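Local coordinates for protein endonuclease NucS (Thermococcus kodakarensis KOD1, PDB 5GKE) that is a mismatch restriction endonuclease that binds double-stranded DNA, with a magnesium-binding nuclease domain of the PD-(D/E)XK type, at residues S11-L17 / L109-V115. The protein carries 1 engineered substitution. Numbering follows the deposited sequence.
Sequences SPSTEEL and LEEVYMV
In the N-terminal PH-like domain, the turn that leads from strand 6-10 into the capped start of helix 14-27 packs on the bulged strand 111-118, with Pro12 and Leu17 meeting Val112 and Val115. Strand 6-10 runs antiparallel to 111-118, and one backbone hydrogen bond joins the two segments where the turn begins. Ser11 N donates to Tyr113 O at 2.9 Å, in a bond nearly straight at the hydrogen (168°). The donor sits well above the carbonyl plane. Pro12 CG rests against both valines, 3.7 Å from Val112 CG1 and 3.6 Å from Val115 CG1. The ring and the Val112 side chain cross at about a right angle. Val112 CG1 is anti to the backbone N (chi1 175°), which puts CG1 on Pro12 and turns CG2 towards Leu17 CD2. Leu17 CD2 lies 3.8 Å from Val112 CG2 and also touches Leu109 CD1. Ser13 and Glu16 form a capping box at the first turn of the helix. Glu16 N bonds to Ser13 OG, and Ser13 N bonds to the anti lone pair of Glu16 OE1. Classic bulges at Glu110-Glu111 and Tyr113-Met114, opposite Arg36 and Phe34 of strand 30-42, go with the corners in the chain at 110 and 113. The Tyr113 hydroxyl bonds to Asp53, and Glu111 O lies 4.1 Å above the plane of the Tyr113 ring, over its centre.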
ATOM      1  N   SER A  11       3.163 -29.461 -14.874  1.00 42.85           N
ATOM      2  CA  SER A  11       4.236 -29.614 -15.858  1.00 29.51           C
ATOM      3  C   SER A  11       3.752 -29.477 -17.296  1.00 39.35           C
ATOM      4  O   SER A  11       4.041 -30.328 -18.134  1.00 46.67           O
ATOM      5  CB  SER A  11       4.913 -30.966 -15.681  1.00 36.70           C
ATOM      6  OG  SER A  11       5.254 -31.172 -14.328  1.00 49.85           O
ATOM      7  N   PRO A  12       3.018 -28.401 -17.594  1.00 44.08           N
ATOM      8  CA  PRO A  12       2.376 -28.405 -18.909  1.00 34.13           C
ATOM      9  C   PRO A  12       3.361 -28.296 -20.077  1.00 46.17           C
ATOM     10  O   PRO A  12       4.480 -27.791 -19.938  1.00 39.70           O
ATOM     11  CB  PRO A  12       1.469 -27.178 -18.850  1.00 38.78           C
ATOM     12  CG  PRO A  12       2.173 -26.250 -17.906  1.00 34.90           C
ATOM     13  CD  PRO A  12       2.857 -27.112 -16.891  1.00 30.38           C
ATOM     14  N   SER A  13       2.932 -28.812 -21.220  1.00 40.66           N
ATOM     15  CA  SER A  13       3.584 -28.546 -22.487  1.00 47.70           C
ATOM     16  C   SER A  13       3.370 -27.085 -22.851  1.00 44.36           C
ATOM     17  O   SER A  13       2.476 -26.427 -22.307  1.00 36.78           O
ATOM     18  CB  SER A  13       3.009 -29.431 -23.581  1.00 31.86           C
ATOM     19  OG  SER A  13       1.665 -29.036 -23.841  1.00 42.64           O
ATOM     20  N   THR A  14       4.179 -26.578 -23.771  1.00 40.25           N
ATOM     21  CA  THR A  14       3.989 -25.214 -24.241  1.00 38.22           C
ATOM     22  C   THR A  14       2.559 -25.004 -24.737  1.00 40.88           C
ATOM     23  O   THR A  14       1.886 -24.045 -24.345  1.00 41.49           O
ATOM     24  CB  THR A  14       4.985 -24.868 -25.346  1.00 37.23           C
ATOM     25  OG1 THR A  14       6.304 -24.917 -24.803  1.00 37.61           O
ATOM     26  CG2 THR A  14       4.735 -23.463 -25.889  1.00 39.36           C
ATOM     27  N   GLU A  15       2.080 -25.918 -25.566  1.00 36.55           N
ATOM     28  CA  GLU A  15       0.762 -25.755 -26.158  1.00 34.67           C
ATOM     29  C   GLU A  15      -0.296 -25.827 -25.054  1.00 37.66           C
ATOM     30  O   GLU A  15      -1.326 -25.150 -25.115  1.00 32.61           O
ATOM     31  CB  GLU A  15       0.518 -26.809 -27.262  1.00 38.02           C
ATOM     32  CG  GLU A  15       1.076 -28.232 -27.002  1.00 80.31           C
ATOM     33  CD  GLU A  15       2.600 -28.406 -27.193  1.00 81.41           C
ATOM     34  OE1 GLU A  15       3.330 -27.416 -27.419  1.00 52.89           O
ATOM     35  OE2 GLU A  15       3.065 -29.570 -27.112  1.00 90.06           O
ATOM     36  N   GLU A  16      -0.023 -26.636 -24.030  1.00 42.48           N
ATOM     37  CA  GLU A  16      -0.876 -26.690 -22.850  1.00 36.80           C
ATOM     38  C   GLU A  16      -0.863 -25.327 -22.128  1.00 41.99           C
ATOM     39  O   GLU A  16      -1.926 -24.748 -21.844  1.00 31.01           O
ATOM     40  CB  GLU A  16      -0.424 -27.826 -21.920  1.00 40.34           C
ATOM     41  CG  GLU A  16      -1.100 -29.170 -22.227  1.00 47.55           C
ATOM     42  CD  GLU A  16      -0.491 -30.365 -21.497  1.00 40.93           C
ATOM     43  OE1 GLU A  16       0.680 -30.296 -21.075  1.00 45.78           O
ATOM     44  OE2 GLU A  16      -1.189 -31.392 -21.359  1.00 67.91           O
ATOM     45  N   LEU A  17       0.341 -24.809 -21.869  1.00 38.00           N
ATOM     46  CA  LEU A  17       0.518 -23.471 -21.280  1.00 35.91           C
ATOM     47  C   LEU A  17      -0.248 -22.408 -22.047  1.00 33.33           C
ATOM     48  O   LEU A  17      -1.035 -21.650 -21.467  1.00 35.50           O
ATOM     49  CB  LEU A  17       2.000 -23.096 -21.232  1.00 36.43           C
ATOM     50  CG  LEU A  17       2.373 -21.775 -20.562  1.00 33.55           C
ATOM     51  CD1 LEU A  17       1.842 -21.738 -19.150  1.00 27.37           C
ATOM     52  CD2 LEU A  17       3.878 -21.633 -20.557  1.00 28.65           C
ATOM     53  N   LEU A 109       9.157 -17.432 -18.242  1.00 38.85           N
ATOM     54  CA  LEU A 109       8.829 -18.684 -17.579  1.00 36.19           C
ATOM     55  C   LEU A 109       9.863 -19.728 -17.959  1.00 42.25           C
ATOM     56  O   LEU A 109       9.862 -20.227 -19.079  1.00 41.02           O
ATOM     57  CB  LEU A 109       7.433 -19.134 -17.979  1.00 35.75           C
ATOM     58  CG  LEU A 109       6.346 -18.102 -17.698  1.00 31.65           C
ATOM     59  CD1 LEU A 109       5.032 -18.509 -18.344  1.00 24.02           C
ATOM     60  CD2 LEU A 109       6.168 -17.954 -16.203  1.00 33.41           C
ATOM     61  N   GLU A 110      10.742 -20.062 -17.024  1.00 41.38           N
ATOM     62  CA  GLU A 110      11.801 -21.020 -17.303  1.00 41.60           C
ATOM     63  C   GLU A 110      11.314 -22.454 -17.160  1.00 41.17           C
ATOM     64  O   GLU A 110      11.663 -23.308 -17.964  1.00 52.15           O
ATOM     65  CB  GLU A 110      12.988 -20.775 -16.385  1.00 47.03           C
ATOM     66  CG  GLU A 110      13.601 -19.415 -16.584  1.00 49.23           C
ATOM     67  CD  GLU A 110      14.730 -19.145 -15.624  1.00 54.90           C
ATOM     68  OE1 GLU A 110      14.539 -19.366 -14.404  1.00 42.90           O
ATOM     69  OE2 GLU A 110      15.808 -18.719 -16.101  1.00 59.41           O
ATOM     70  N   GLU A 111      10.554 -22.720 -16.103  1.00 40.30           N
ATOM     71  CA  GLU A 111       9.843 -23.984 -15.961  1.00 43.41           C
ATOM     72  C   GLU A 111       8.475 -23.788 -15.327  1.00 33.03           C
ATOM     73  O   GLU A 111       8.368 -23.316 -14.206  1.00 41.32           O
ATOM     74  CB  GLU A 111      10.670 -24.958 -15.129  1.00 53.35           C
ATOM     75  CG  GLU A 111      10.027 -26.315 -14.941  1.00 55.74           C
ATOM     76  CD  GLU A 111      10.967 -27.293 -14.261  1.00 90.53           C
ATOM     77  OE1 GLU A 111      12.114 -26.892 -13.948  1.00 90.29           O
ATOM     78  OE2 GLU A 111      10.565 -28.459 -14.042  1.00 82.27           O
ATOM     79  N   VAL A 112       7.421 -24.183 -16.010  1.00 34.90           N
ATOM     80  CA  VAL A 112       6.114 -23.989 -15.416  1.00 32.96           C
ATOM     81  C   VAL A 112       5.675 -25.260 -14.682  1.00 40.40           C
ATOM     82  O   VAL A 112       5.391 -26.274 -15.306  1.00 46.78           O
ATOM     83  CB  VAL A 112       5.080 -23.595 -16.485  1.00 30.33           C
ATOM     84  CG1 VAL A 112       3.682 -23.524 -15.879  1.00 20.67           C
ATOM     85  CG2 VAL A 112       5.483 -22.267 -17.149  1.00 30.59           C
ATOM     86  N   TYR A 113       5.616 -25.201 -13.358  1.00 40.39           N
ATOM     87  CA  TYR A 113       5.235 -26.371 -12.563  1.00 32.07           C
ATOM     88  C   TYR A 113       3.734 -26.597 -12.585  1.00 30.89           C
ATOM     89  O   TYR A 113       3.255 -27.728 -12.540  1.00 33.49           O
ATOM     90  CB  TYR A 113       5.681 -26.224 -11.112  1.00 33.26           C
ATOM     91  CG  TYR A 113       7.123 -25.832 -10.913  1.00 46.50           C
ATOM     92  CD1 TYR A 113       8.157 -26.699 -11.261  1.00 30.01           C
ATOM     93  CD2 TYR A 113       7.457 -24.604 -10.340  1.00 35.06           C
ATOM     94  CE1 TYR A 113       9.488 -26.344 -11.068  1.00 36.41           C
ATOM     95  CE2 TYR A 113       8.783 -24.248 -10.143  1.00 32.59           C
ATOM     96  CZ  TYR A 113       9.791 -25.121 -10.505  1.00 38.59           C
ATOM     97  OH  TYR A 113      11.103 -24.771 -10.309  1.00 47.53           O
ATOM     98  N   MET A 114       2.980 -25.515 -12.606  1.00 32.88           N
ATOM     99  CA  MET A 114       1.538 -25.645 -12.700  1.00 34.53           C
ATOM    100  C   MET A 114       0.950 -24.425 -13.393  1.00 33.40           C
ATOM    101  O   MET A 114       1.469 -23.317 -13.259  1.00 38.97           O
ATOM    102  CB  MET A 114       0.921 -25.824 -11.308  1.00 29.14           C
ATOM    103  CG  MET A 114      -0.545 -26.214 -11.336  1.00 28.85           C
ATOM    104  SD  MET A 114      -1.373 -25.922  -9.761  1.00 57.93           S
ATOM    105  CE  MET A 114      -1.781 -24.178  -9.973  1.00 45.72           C
ATOM    106  N   VAL A 115      -0.125 -24.642 -14.139  1.00 30.29           N
ATOM    107  CA  VAL A 115      -0.940 -23.557 -14.660  1.00 24.85           C
ATOM    108  C   VAL A 115      -2.392 -23.898 -14.365  1.00 25.06           C
ATOM    109  O   VAL A 115      -2.790 -25.054 -14.427  1.00 40.29           O
ATOM    110  CB  VAL A 115      -0.719 -23.332 -16.177  1.00 28.77           C
ATOM    111  CG1 VAL A 115      -0.875 -24.628 -16.948  1.00 33.15           C
ATOM    112  CG2 VAL A 115      -1.683 -22.295 -16.705  1.00 26.27           C
TER